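Local structure of KLLA0E03807p (Kluyveromyces lactis, 3SQI) at residues A[146-151]-A[310-315]; A[173-178]-A[187-192]; A[182-187]-A[298-303]; A[276-281]-A[304-309]. The protein binds DNA through the domain described here, and in budding yeast serves as a platform on which the inner kinetochore assembles. All coordinates share one frame; numbering follows the deposited sequence.

Overall arrangement
Interactions 1 and 2 are buried, whereas interactions 3 and 4 are partly buried and lie further from the centre of the chain. Interaction 1 joins the end of helix 133-149 to the end of helix 304-310 through side-chain amides and an arginine. Interaction 2 pairs strand 174-179 with strand 185-187 by backbone hydrogen bonds, and interaction 3 uses that second strand and the residue before it, through Val186 and Asn184, against the loop before helix 304-310. Interaction 4 packs the same helix on residues 276-281. Neither interaction 3 nor interaction 4 has a hydrogen bond between its segments. The Asn311 amide links the sites, bonding to Ile307, Val186 and Val188.

Interaction 1 of 4, residues A[146-151]-A[310-315]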
loop_
_atom_site.group_PDB
_atom_site.type_symbol
_atom_site.label_atom_id
_atom_site.label_comp_id
_atom_site.label_asym_id
_atom_site.label_seq_id
_atom_site.Cartn_x
_atom_site.Cartn_y
_atom_site.Cartn_z
ATOM N N LYS A 146 1.681 3.821 -6.034
ATOM C CA LYS A 146 2.208 5.098 -5.542
ATOM C C LYS A 146 1.265 5.662 -4.491
ATOM O O LYS A 146 1.652 5.932 -3.362
ATOM C CB LYS A 146 2.346 6.101 -6.680
ATOM C CG LYS A 146 2.687 7.498 -6.234
ATOM C CD LYS A 146 4.118 7.579 -5.741
ATOM C CE LYS A 146 4.660 9.023 -5.766
ATOM N NZ LYS A 146 3.959 9.954 -4.824
ATOM N N PHE A 147 0.007 5.799 -4.872
ATOM C CA PHE A 147 -1.024 6.302 -3.982
ATOM C C PHE A 147 -1.004 5.643 -2.601
ATOM O O PHE A 147 -1.134 6.330 -1.596
ATOM C CB PHE A 147 -2.383 6.076 -4.633
ATOM C CG PHE A 147 -3.475 6.922 -4.071
ATOM C CD1 PHE A 147 -4.008 7.961 -4.819
ATOM C CD2 PHE A 147 -3.984 6.673 -2.806
ATOM C CE1 PHE A 147 -5.027 8.745 -4.314
ATOM C CE2 PHE A 147 -5.004 7.459 -2.290
ATOM C CZ PHE A 147 -5.525 8.501 -3.045
ATOM N N ASN A 148 -0.864 4.322 -2.541
ATOM C CA ASN A 148 -0.865 3.632 -1.243
ATOM C C ASN A 148 0.461 3.678 -0.473
ATOM O O ASN A 148 0.477 3.851 0.740
ATOM C CB ASN A 148 -1.342 2.182 -1.379
ATOM C CG ASN A 148 -2.842 2.046 -1.205
ATOM O OD1 ASN A 148 -3.617 2.822 -1.764
ATOM N ND2 ASN A 148 -3.260 1.067 -0.407
ATOM N N THR A 149 1.564 3.487 -1.185
ATOM C CA THR A 149 2.889 3.457 -0.578
ATOM C C THR A 149 3.656 4.794 -0.601
ATOM O O THR A 149 4.661 4.948 0.092
ATOM C CB THR A 149 3.759 2.424 -1.303
ATOM O OG1 THR A 149 4.952 2.198 -0.551
ATOM C CG2 THR A 149 4.135 2.934 -2.701
ATOM N N ASN A 150 3.175 5.756 -1.382
ATOM C CA ASN A 150 3.912 7.001 -1.635
ATOM C C ASN A 150 5.423 6.840 -1.899
ATOM O O ASN A 150 6.249 7.325 -1.129
ATOM C CB ASN A 150 3.665 8.021 -0.522
ATOM C CG ASN A 150 4.383 9.325 -0.767
ATOM O OD1 ASN A 150 4.061 10.059 -1.703
ATOM N ND2 ASN A 150 5.367 9.624 0.069
ATOM N N VAL A 151 5.777 6.189 -3.007
ATOM C CA VAL A 151 7.183 5.916 -3.323
ATOM C C VAL A 151 7.694 6.607 -4.606
ATOM O O VAL A 151 6.940 6.849 -5.550
ATOM C CB VAL A 151 7.448 4.385 -3.420
ATOM C CG1 VAL A 151 8.898 4.112 -3.790
ATOM C CG2 VAL A 151 7.099 3.691 -2.107
ATOM N N MET A 310 -2.050 4.230 5.818
ATOM C CA MET A 310 -1.585 4.480 4.456
ATOM C C MET A 310 -2.295 3.635 3.408
ATOM O O MET A 310 -2.511 4.084 2.285
ATOM C CB MET A 310 -0.067 4.319 4.358
ATOM C CG MET A 310 0.693 5.419 5.091
ATOM S SD MET A 310 2.024 6.108 4.091
ATOM C CE MET A 310 3.390 5.117 4.654
ATOM N N ASN A 311 -2.660 2.414 3.778
ATOM C CA ASN A 311 -3.482 1.578 2.913
ATOM C C ASN A 311 -4.964 1.860 3.167
ATOM O O ASN A 311 -5.838 1.352 2.463
ATOM C CB ASN A 311 -3.171 0.094 3.129
ATOM C CG ASN A 311 -1.758 -0.283 2.700
ATOM O OD1 ASN A 311 -1.557 -0.852 1.629
ATOM N ND2 ASN A 311 -0.776 0.026 3.538
ATOM N N ARG A 312 -5.234 2.664 4.190
ATOM C CA ARG A 312 -6.588 3.109 4.506
ATOM C C ARG A 312 -7.609 1.984 4.589
ATOM O O ARG A 312 -8.753 2.153 4.164
ATOM C CB ARG A 312 -7.052 4.134 3.478
ATOM C CG ARG A 312 -6.139 5.337 3.338
ATOM C CD ARG A 312 -6.621 6.211 2.206
ATOM N NE ARG A 312 -7.081 5.371 1.116
ATOM C CZ ARG A 312 -6.275 4.828 0.215
ATOM N NH1 ARG A 312 -4.968 5.066 0.275
ATOM N NH2 ARG A 312 -6.777 4.053 -0.740
ATOM N N THR A 313 -7.198 0.840 5.131
ATOM C CA THR A 313 -8.120 -0.274 5.364
ATOM C C THR A 313 -7.740 -0.980 6.646
ATOM O O THR A 313 -6.567 -0.991 7.009
ATOM C CB THR A 313 -8.136 -1.298 4.194
ATOM O OG1 THR A 313 -9.090 -2.336 4.469
ATOM C CG2 THR A 313 -6.763 -1.912 3.980
ATOM N N LYS A 314 -8.722 -1.536 7.348
ATOM C CA LYS A 314 -8.419 -2.306 8.547
ATOM C C LYS A 314 -7.652 -3.563 8.147
ATOM O O LYS A 314 -7.818 -4.068 7.037
ATOM C CB LYS A 314 -9.694 -2.676 9.305
ATOM C CG LYS A 314 -10.608 -1.506 9.609
ATOM C CD LYS A 314 -9.892 -0.424 10.401
ATOM C CE LYS A 314 -9.757 -0.796 11.869
ATOM N NZ LYS A 314 -9.167 0.311 12.677
ATOM N N LEU A 315 -6.804 -4.054 9.045
ATOM C CA LEU A 315 -6.037 -5.269 8.788
ATOM C C LEU A 315 -6.887 -6.517 8.981
ATOM O O LEU A 315 -7.530 -6.690 10.017
ATOM C CB LEU A 315 -4.814 -5.340 9.699
ATOM C CG LEU A 315 -3.596 -4.574 9.196
ATOM C CD1 LEU A 315 -2.386 -4.943 10.026
ATOM C CD2 LEU A 315 -3.364 -4.899 7.734
#
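Asn148 uses the two branches of its carboxamide on different partners. ND2 donates to Asn311 OD1 over 3.3 Å, a fairly straight bond (160° at the hydrogen). Asn311 OD1 lies close to the amide plane of Asn148, whereas ND2 of Asn148 stands well above the carbonyl plane of Asn311, because the two amides are turned nearly perpendicular. The other branch, Asn148 OD1, accepts a weak bond from Arg312 NH1 at 3.3 Å, meeting the guanidinium at its edge. One face of that guanidinium receives the rim of the Phe147 ring, CE2 lying 3.5 Å from Arg312 NH1 with the planes 79° apart. Phe147 CG is anti to the backbone N (chi1 -161°), a torsion that directs the ring to Arg312. A leucine at Asn148 would probably leave Arg312 NH1 without this acceptor and Asn311 OD1 without this donor.

Further out, Asn311 is fixed by bonds from ND2 to Ile307 O and Val186 O and from Val188 N to OD1, while Trp275 meets Phe147 edge-to-face. Helix 133-149 and helix 304-310 both end here, so the positive charge of Arg312 is likely to offset the carbonyl-rich, partly negative ends of both helices.

Interaction 2 of 4, residues A[173-178]-A[187-192]; sequences GKCGLA and LVPNFQ
Leu177 and Leu187 form an antiparallel hydrogen-bonded pair, their CA atoms 5.1 Å apart, and beyond it the chains diverge, the touching parts running 137° from each other. Both bonds of the pair are of equal length: Leu177 N reaches Leu187 O at 2.9 Å, and the return bond from Leu187 N to Leu177 O is nearly straight at 176°. Gly176 is the next residue along, with its CA 3.1 Å from Leu187 O. A CB on this residue would point at the other segment, so the absence of a side chain suits the close approach of the backbones.

Past Gly176 the contact passes to side chains. Cys175 has its SG between the backbone N and the carbonyl carbon (chi1 66°), and this torsion brings the sulfur alongside the Pro189 ring, with SG 3.4 Å from Pro189 CG. The same sulfur lies at the edge of the Phe191 ring, 4.5 Å from CE2. Val188 contributes one methyl, CG2, which lies 3.6 Å from Cys175 O. Helix 332-355 packs on Cys175 and Leu177 through Leu340, while Ile199 of helix 198-210 touches both Leu177 and Pro189. Pro189, which has no N-H to give, sets its CD 3.4 Å from Cys175 O where the next pair would form, consistent with the ladder ending here.

The arrangement is a beta-hairpin whose second strand is short. With strand 165-169, joined to it across a G1 bulge at Gly173 and Lys174, it makes a three-stranded antiparallel meander, consistent with the small sheet of tyrosine recombinase catalytic domains.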
loop_
_atom_site.group_PDB
_atom_site.type_symbol
_atom_site.label_atom_id
_atom_site.label_comp_id
_atom_site.label_asym_id
_atom_site.label_seq_id
_atom_site.Cartn_x
_atom_site.Cartn_y
_atom_site.Cartn_z
ATOM N N GLY A 173 -4.383 -12.111 12.513
ATOM C CA GLY A 173 -5.272 -11.757 11.422
ATOM C C GLY A 173 -4.723 -10.677 10.510
ATOM O O GLY A 173 -5.331 -9.622 10.357
ATOM N N LYS A 174 -3.560 -10.922 9.916
ATOM C CA LYS A 174 -2.968 -9.962 8.986
ATOM C C LYS A 174 -2.534 -10.633 7.687
ATOM O O LYS A 174 -2.129 -11.796 7.685
ATOM C CB LYS A 174 -1.762 -9.278 9.632
ATOM C CG LYS A 174 -2.100 -8.540 10.907
ATOM C CD LYS A 174 -0.965 -8.592 11.920
ATOM C CE LYS A 174 0.339 -8.058 11.347
ATOM N NZ LYS A 174 1.191 -7.470 12.429
ATOM N N CYS A 175 -2.625 -9.900 6.581
ATOM C CA CYS A 175 -2.086 -10.369 5.309
ATOM C C CYS A 175 -1.662 -9.205 4.445
ATOM O O CYS A 175 -2.281 -8.143 4.487
ATOM C CB CYS A 175 -3.106 -11.219 4.553
ATOM S SG CYS A 175 -4.583 -10.349 3.981
ATOM N N GLY A 176 -0.608 -9.398 3.658
ATOM C CA GLY A 176 -0.172 -8.354 2.748
ATOM C C GLY A 176 1.129 -8.652 2.037
ATOM O O GLY A 176 1.676 -9.741 2.162
ATOM N N LEU A 177 1.622 -7.681 1.280
ATOM C CA LEU A 177 2.889 -7.833 0.579
ATOM C C LEU A 177 3.902 -6.809 1.086
ATOM O O LEU A 177 3.658 -5.613 1.021
ATOM C CB LEU A 177 2.670 -7.688 -0.925
ATOM C CG LEU A 177 1.637 -8.683 -1.461
ATOM C CD1 LEU A 177 0.626 -8.023 -2.403
ATOM C CD2 LEU A 177 2.313 -9.881 -2.127
ATOM N N ALA A 178 5.035 -7.283 1.593
ATOM C CA ALA A 178 5.988 -6.401 2.257
ATOM C C ALA A 178 7.323 -6.324 1.541
ATOM O O ALA A 178 7.742 -7.278 0.892
ATOM C CB ALA A 178 6.201 -6.849 3.688
ATOM N N LEU A 187 1.916 -3.394 1.556
ATOM C CA LEU A 187 0.608 -3.332 0.895
ATOM C C LEU A 187 -0.402 -4.294 1.519
ATOM O O LEU A 187 -0.049 -5.393 1.934
ATOM C CB LEU A 187 0.732 -3.621 -0.602
ATOM C CG LEU A 187 1.354 -2.540 -1.490
ATOM C CD1 LEU A 187 1.057 -2.848 -2.940
ATOM C CD2 LEU A 187 0.816 -1.158 -1.134
ATOM N N VAL A 188 -1.660 -3.873 1.575
ATOM C CA VAL A 188 -2.696 -4.656 2.233
ATOM C C VAL A 188 -3.971 -4.664 1.386
ATOM O O VAL A 188 -4.352 -3.643 0.801
ATOM C CB VAL A 188 -2.982 -4.089 3.645
ATOM C CG1 VAL A 188 -4.359 -4.513 4.142
ATOM C CG2 VAL A 188 -1.895 -4.526 4.616
ATOM N N PRO A 189 -4.635 -5.826 1.309
ATOM C CA PRO A 189 -5.836 -5.947 0.479
ATOM C C PRO A 189 -7.022 -5.159 1.031
ATOM O O PRO A 189 -7.344 -5.281 2.210
ATOM C CB PRO A 189 -6.132 -7.451 0.528
ATOM C CG PRO A 189 -5.588 -7.898 1.839
ATOM C CD PRO A 189 -4.324 -7.086 2.008
ATOM N N ASN A 190 -7.677 -4.373 0.184
ATOM C CA ASN A 190 -8.946 -3.788 0.577
ATOM C C ASN A 190 -10.049 -4.696 0.074
ATOM O O ASN A 190 -10.272 -4.804 -1.133
ATOM C CB ASN A 190 -9.121 -2.382 0.002
ATOM C CG ASN A 190 -10.175 -1.575 0.749
ATOM O OD1 ASN A 190 -10.878 -2.106 1.616
ATOM N ND2 ASN A 190 -10.290 -0.289 0.418
ATOM N N PHE A 191 -10.725 -5.366 1.000
ATOM C CA PHE A 191 -11.825 -6.249 0.636
ATOM C C PHE A 191 -13.122 -5.457 0.621
ATOM O O PHE A 191 -14.144 -5.921 0.114
ATOM C CB PHE A 191 -11.936 -7.431 1.613
ATOM C CG PHE A 191 -10.712 -8.312 1.654
ATOM C CD1 PHE A 191 -10.460 -9.223 0.641
ATOM C CD2 PHE A 191 -9.816 -8.230 2.711
ATOM C CE1 PHE A 191 -9.334 -10.033 0.677
ATOM C CE2 PHE A 191 -8.687 -9.035 2.754
ATOM C CZ PHE A 191 -8.448 -9.938 1.735
ATOM N N GLN A 192 -13.070 -4.254 1.175
ATOM C CA GLN A 192 -14.226 -3.371 1.193
ATOM C C GLN A 192 -14.407 -2.710 -0.172
ATOM O O GLN A 192 -15.528 -2.417 -0.585
ATOM C CB GLN A 192 -14.053 -2.302 2.275
ATOM C CG GLN A 192 -14.033 -2.846 3.693
ATOM C CD GLN A 192 -15.424 -3.137 4.221
ATOM O OE1 GLN A 192 -16.371 -2.403 3.941
ATOM N NE2 GLN A 192 -15.554 -4.214 4.986
#

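Interaction 3 of 4, residues A[182-187]-A[298-303]; sequences KPNFVL and NTIGIP
Val186 meets Ile300 and Ile302 on one side of strand 185-187, an outermost strand of the three-stranded antiparallel sheet, where the loop leading into helix 304-310 folds back over it. The apolar part is made of methyl groups. Val186 CG2 lies 4.0 Å from Ile300 CG2, the two side chains crossing at a slant, and 4.3 Å from Ile302 CD1. Ile300 presents only its CG2 branch to the strand: CG1 is anti to the backbone N (chi1 -156°), and CD1 beyond it leads away from the strand; the Ile300 side chain also touches Ser180 and Gln165. Ile302, by contrast, extends its longer branch straight out, and its terminal methyl does the touching.

Polar atoms take part without bonding across the contact. Asn184 and Ile302 pass each other in opposite directions, which brings the amide oxygen of the one beside the end methyl of the other. No hydrogen bond joins the two segments, so their association here is van der Waals packing.

Polar bonding is instead local. Thr299 N donates to Ile302 O at 2.9 Å, closing the bend that sets Ile300 and Ile302 side by side. Phe185, on the other side of the strand, packs edge-to-face on Trp145 of helix 133-149. Strand 165-169 is also covered by this loop, through Thr299 on Ile167. At the outer end of the contact, Asn184 OD1 approaches Ile302 CD1 to 3.1 Å, a non-bonded contact whose shortness shows neither strain nor attraction at this resolution, with Ile302 CG1 next at 3.9 Å.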
loop_
_atom_site.group_PDB
_atom_site.type_symbol
_atom_site.label_atom_id
_atom_site.label_comp_id
_atom_site.label_asym_id
_atom_site.label_seq_id
_atom_site.Cartn_x
_atom_site.Cartn_y
_atom_site.Cartn_z
ATOM N N LYS A 182 15.415 -1.715 -0.144
ATOM C CA LYS A 182 15.722 -0.287 -0.263
ATOM C C LYS A 182 14.500 0.630 -0.138
ATOM O O LYS A 182 14.461 1.468 0.764
ATOM C CB LYS A 182 16.441 -0.012 -1.588
ATOM C CG LYS A 182 17.245 -1.182 -2.118
ATOM C CD LYS A 182 17.896 -0.840 -3.448
ATOM C CE LYS A 182 19.024 -1.806 -3.763
ATOM N NZ LYS A 182 20.050 -1.816 -2.680
ATOM N N PRO A 183 13.504 0.498 -1.034
ATOM C CA PRO A 183 12.245 1.145 -0.644
ATOM C C PRO A 183 11.529 0.297 0.403
ATOM O O PRO A 183 11.460 -0.923 0.280
ATOM C CB PRO A 183 11.441 1.187 -1.946
ATOM C CG PRO A 183 12.459 1.012 -3.033
ATOM C CD PRO A 183 13.506 0.110 -2.452
ATOM N N ASN A 184 10.968 0.947 1.409
ATOM C CA ASN A 184 10.430 0.236 2.552
ATOM C C ASN A 184 8.924 0.429 2.605
ATOM O O ASN A 184 8.456 1.540 2.859
ATOM C CB ASN A 184 11.085 0.789 3.819
ATOM C CG ASN A 184 10.758 -0.019 5.056
ATOM O OD1 ASN A 184 9.635 0.022 5.560
ATOM N ND2 ASN A 184 11.752 -0.734 5.574
ATOM N N PHE A 185 8.160 -0.634 2.363
ATOM C CA PHE A 185 6.703 -0.494 2.352
ATOM C C PHE A 185 5.905 -1.764 2.611
ATOM O O PHE A 185 6.444 -2.865 2.560
ATOM C CB PHE A 185 6.255 0.096 1.031
ATOM C CG PHE A 185 6.384 -0.843 -0.114
ATOM C CD1 PHE A 185 5.341 -1.690 -0.445
ATOM C CD2 PHE A 185 7.546 -0.882 -0.866
ATOM C CE1 PHE A 185 5.450 -2.564 -1.507
ATOM C CE2 PHE A 185 7.665 -1.753 -1.931
ATOM C CZ PHE A 185 6.615 -2.596 -2.249
ATOM N N VAL A 186 4.615 -1.590 2.898
ATOM C CA VAL A 186 3.689 -2.711 3.098
ATOM C C VAL A 186 2.314 -2.484 2.443
ATOM O O VAL A 186 1.617 -1.517 2.759
ATOM C CB VAL A 186 3.460 -2.982 4.599
ATOM C CG1 VAL A 186 2.310 -3.984 4.803
ATOM C CG2 VAL A 186 4.760 -3.444 5.277
ATOM N N LEU A 187 1.916 -3.394 1.556
ATOM C CA LEU A 187 0.608 -3.332 0.895
ATOM C C LEU A 187 -0.402 -4.294 1.519
ATOM O O LEU A 187 -0.049 -5.393 1.934
ATOM C CB LEU A 187 0.732 -3.621 -0.602
ATOM C CG LEU A 187 1.354 -2.540 -1.490
ATOM C CD1 LEU A 187 1.057 -2.848 -2.940
ATOM C CD2 LEU A 187 0.816 -1.158 -1.134
ATOM N N ASN A 298 3.375 -4.788 14.951
ATOM C CA ASN A 298 4.142 -4.341 13.782
ATOM C C ASN A 298 4.358 -5.445 12.754
ATOM O O ASN A 298 4.285 -6.633 13.077
ATOM C CB ASN A 298 5.491 -3.713 14.169
ATOM C CG ASN A 298 5.675 -3.590 15.662
ATOM O OD1 ASN A 298 5.343 -2.565 16.257
ATOM N ND2 ASN A 298 6.210 -4.640 16.280
ATOM N N THR A 299 4.645 -5.064 11.515
ATOM C CA THR A 299 4.697 -6.076 10.472
ATOM C C THR A 299 6.102 -6.373 9.960
ATOM O O THR A 299 6.663 -7.411 10.291
ATOM C CB THR A 299 3.734 -5.750 9.340
ATOM O OG1 THR A 299 2.578 -5.119 9.904
ATOM C CG2 THR A 299 3.300 -7.015 8.638
ATOM N N ILE A 300 6.688 -5.489 9.164
ATOM C CA ILE A 300 8.044 -5.786 8.697
ATOM C C ILE A 300 9.054 -5.115 9.622
ATOM O O ILE A 300 9.733 -5.802 10.376
ATOM C CB ILE A 300 8.292 -5.556 7.147
ATOM C CG1 ILE A 300 9.475 -6.419 6.661
ATOM C CG2 ILE A 300 8.408 -4.035 6.743
ATOM C CD1 ILE A 300 9.164 -7.933 6.535
ATOM N N GLY A 301 9.179 -3.796 9.560
ATOM C CA GLY A 301 9.761 -3.061 10.666
ATOM C C GLY A 301 8.735 -2.190 11.366
ATOM O O GLY A 301 9.028 -1.567 12.375
ATOM N N ILE A 302 7.521 -2.182 10.829
ATOM C CA ILE A 302 6.614 -1.041 10.934
ATOM C C ILE A 302 5.392 -1.223 11.822
ATOM O O ILE A 302 4.670 -2.205 11.693
ATOM C CB ILE A 302 6.147 -0.646 9.536
ATOM C CG1 ILE A 302 7.365 -0.413 8.640
ATOM C CG2 ILE A 302 5.265 0.569 9.591
ATOM C CD1 ILE A 302 7.053 -0.326 7.185
ATOM N N PRO A 303 5.159 -0.272 12.735
ATOM C CA PRO A 303 3.927 -0.247 13.526
ATOM C C PRO A 303 2.737 -0.374 12.593
ATOM O O PRO A 303 2.786 0.163 11.488
ATOM C CB PRO A 303 3.938 1.153 14.139
ATOM C CG PRO A 303 5.366 1.538 14.171
ATOM C CD PRO A 303 5.981 0.928 12.952
#

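Interaction 4 of 4, residues A[276-281]-A[304-309]; sequences PQFPDF and DFYIEK
Tyr306 offers its ring to three consecutive residues, with Pro279 and Phe278 both approaching obliquely and Gln277 at an edge. The oxygen Gln277 O lies near the ring plane, 3.8 Å from Tyr306 CE1. Another stretch of the rim is met in plane by Phe305 of the same helix, whose CZ is 3.8 Å from Tyr306 CE2. Pro279 sits closest, with CD 3.3 Å from Tyr306 CE1 and CG beside it, and its CG also lies 3.9 Å from Tyr306 OH. This is packing of a proline ring on an aromatic one, with no polar bond between the segments.

The Phe278 and Tyr306 side chains slide past each other in opposite directions, the nearest carbons being Phe278 CD1 and Tyr306 CD1 at 4.1 Å. Phe278 CG stands beside its backbone N (chi1 -72°), and from there the ring reaches in toward the helix. At the next atom round its ring, Phe278 CE1 contacts Ile307 CG1 at 4.2 Å, which places the phenylalanine against two successive residues of the helix. With an alanine in place of Tyr306, Pro279 would probably lose its main partner across the contact and Phe278 would be less firmly held, a gap opening between loop and helix.

Helix 304-310 is thus wedged between several elements. Helix 82-100 touches it through Leu98, on Tyr306 and Lys309, and through Leu95, on Phe305. Toward the sheet, Ile307 of the helix packs on Val186, and Phe278 of the loop on Phe185, both in strand 185-187, while Asp304 forms a salt bridge with Lys174 of strand 174-179.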
loop_
_atom_site.group_PDB
_atom_site.type_symbol
_atom_site.label_atom_id
_atom_site.label_comp_id
_atom_site.label_asym_id
_atom_site.label_seq_id
_atom_site.Cartn_x
_atom_site.Cartn_y
_atom_site.Cartn_z
ATOM N N PRO A 276 1.940 11.551 3.644
ATOM C CA PRO A 276 2.489 10.539 4.552
ATOM C C PRO A 276 3.476 9.608 3.861
ATOM O O PRO A 276 3.325 9.339 2.665
ATOM C CB PRO A 276 1.249 9.744 4.957
ATOM C CG PRO A 276 0.159 10.751 4.930
ATOM C CD PRO A 276 0.482 11.684 3.794
ATOM N N GLN A 277 4.456 9.118 4.623
ATOM C CA GLN A 277 5.478 8.189 4.137
ATOM C C GLN A 277 5.802 7.093 5.157
ATOM O O GLN A 277 5.581 7.260 6.355
ATOM C CB GLN A 277 6.771 8.944 3.830
ATOM C CG GLN A 277 6.640 10.028 2.797
ATOM C CD GLN A 277 7.853 10.938 2.777
ATOM O OE1 GLN A 277 7.739 12.146 2.998
ATOM N NE2 GLN A 277 9.026 10.361 2.524
ATOM N N PHE A 278 6.334 5.970 4.686
ATOM C CA PHE A 278 6.893 4.990 5.607
ATOM C C PHE A 278 8.257 5.487 6.074
ATOM O O PHE A 278 8.940 6.207 5.345
ATOM C CB PHE A 278 7.028 3.609 4.952
ATOM C CG PHE A 278 5.719 2.904 4.743
ATOM C CD1 PHE A 278 4.896 2.605 5.818
ATOM C CD2 PHE A 278 5.313 2.535 3.470
ATOM C CE1 PHE A 278 3.684 1.960 5.624
ATOM C CE2 PHE A 278 4.105 1.891 3.271
ATOM C CZ PHE A 278 3.290 1.601 4.349
ATOM N N PRO A 279 8.650 5.117 7.299
ATOM C CA PRO A 279 9.972 5.419 7.854
ATOM C C PRO A 279 11.033 4.649 7.096
ATOM O O PRO A 279 10.677 3.924 6.166
ATOM C CB PRO A 279 9.877 4.870 9.276
ATOM C CG PRO A 279 8.415 4.801 9.569
ATOM C CD PRO A 279 7.775 4.459 8.280
ATOM N N ASP A 280 12.303 4.785 7.468
ATOM C CA ASP A 280 13.313 3.901 6.891
ATOM C C ASP A 280 14.030 3.057 7.933
ATOM O O ASP A 280 14.319 3.519 9.037
ATOM C CB ASP A 280 14.333 4.647 6.037
ATOM C CG ASP A 280 15.295 3.699 5.338
ATOM O OD1 ASP A 280 16.489 3.672 5.707
ATOM O OD2 ASP A 280 14.846 2.963 4.431
ATOM N N PHE A 281 14.325 1.816 7.560
ATOM C CA PHE A 281 14.933 0.871 8.483
ATOM C C PHE A 281 16.167 0.183 7.912
ATOM O O PHE A 281 16.103 -0.502 6.884
ATOM C CB PHE A 281 13.896 -0.153 8.948
ATOM C CG PHE A 281 12.801 0.445 9.784
ATOM C CD1 PHE A 281 12.919 0.499 11.165
ATOM C CD2 PHE A 281 11.666 0.975 9.191
ATOM C CE1 PHE A 281 11.917 1.059 11.941
ATOM C CE2 PHE A 281 10.662 1.539 9.962
ATOM C CZ PHE A 281 10.788 1.578 11.339
ATOM N N ASP A 304 1.690 -1.071 13.018
ATOM C CA ASP A 304 0.571 -1.364 12.127
ATOM C C ASP A 304 -0.266 -0.134 11.765
ATOM O O ASP A 304 -0.792 -0.056 10.662
ATOM C CB ASP A 304 -0.311 -2.485 12.694
ATOM C CG ASP A 304 0.338 -3.863 12.574
ATOM O OD1 ASP A 304 1.290 -4.005 11.773
ATOM O OD2 ASP A 304 -0.106 -4.806 13.273
ATOM N N PHE A 305 -0.391 0.828 12.671
ATOM C CA PHE A 305 -1.222 1.991 12.366
ATOM C C PHE A 305 -0.725 2.742 11.127
ATOM O O PHE A 305 -1.520 3.326 10.389
ATOM C CB PHE A 305 -1.373 2.923 13.569
ATOM C CG PHE A 305 -0.075 3.440 14.112
ATOM C CD1 PHE A 305 0.406 4.682 13.739
ATOM C CD2 PHE A 305 0.659 2.690 15.014
ATOM C CE1 PHE A 305 1.600 5.161 14.250
ATOM C CE2 PHE A 305 1.850 3.164 15.527
ATOM C CZ PHE A 305 2.323 4.397 15.141
ATOM N N TYR A 306 0.586 2.708 10.896
ATOM C CA TYR A 306 1.156 3.218 9.652
ATOM C C TYR A 306 0.489 2.551 8.474
ATOM O O TYR A 306 0.021 3.214 7.554
ATOM C CB TYR A 306 2.651 2.912 9.578
ATOM C CG TYR A 306 3.538 3.999 10.143
ATOM C CD1 TYR A 306 4.356 4.755 9.315
ATOM C CD2 TYR A 306 3.555 4.271 11.501
ATOM C CE1 TYR A 306 5.165 5.749 9.822
ATOM C CE2 TYR A 306 4.365 5.262 12.018
ATOM C CZ TYR A 306 5.167 5.996 11.176
ATOM O OH TYR A 306 5.973 6.988 11.687
ATOM N N ILE A 307 0.461 1.225 8.520
ATOM C CA ILE A 307 -0.006 0.393 7.414
ATOM C C ILE A 307 -1.514 0.499 7.183
ATOM O O ILE A 307 -1.967 0.554 6.043
ATOM C CB ILE A 307 0.383 -1.064 7.657
ATOM C CG1 ILE A 307 1.900 -1.169 7.853
ATOM C CG2 ILE A 307 -0.079 -1.942 6.516
ATOM C CD1 ILE A 307 2.404 -2.582 8.157
ATOM N N GLU A 308 -2.291 0.534 8.261
ATOM C CA GLU A 308 -3.740 0.646 8.141
ATOM C C GLU A 308 -4.110 2.036 7.677
ATOM O O GLU A 308 -5.095 2.215 6.966
ATOM C CB GLU A 308 -4.426 0.374 9.473
ATOM C CG GLU A 308 -4.109 -0.975 10.079
ATOM C CD GLU A 308 -4.720 -1.149 11.455
ATOM O OE1 GLU A 308 -4.007 -1.628 12.362
ATOM O OE2 GLU A 308 -5.909 -0.804 11.629
ATOM N N LYS A 309 -3.323 3.023 8.091
ATOM C CA LYS A 309 -3.583 4.404 7.699
ATOM C C LYS A 309 -3.241 4.651 6.234
ATOM O O LYS A 309 -4.050 5.203 5.492
ATOM C CB LYS A 309 -2.815 5.376 8.591
ATOM C CG LYS A 309 -2.849 6.813 8.107
ATOM C CD LYS A 309 -4.220 7.461 8.256
ATOM C CE LYS A 309 -4.159 8.947 7.905
ATOM N NZ LYS A 309 -5.476 9.619 8.050
#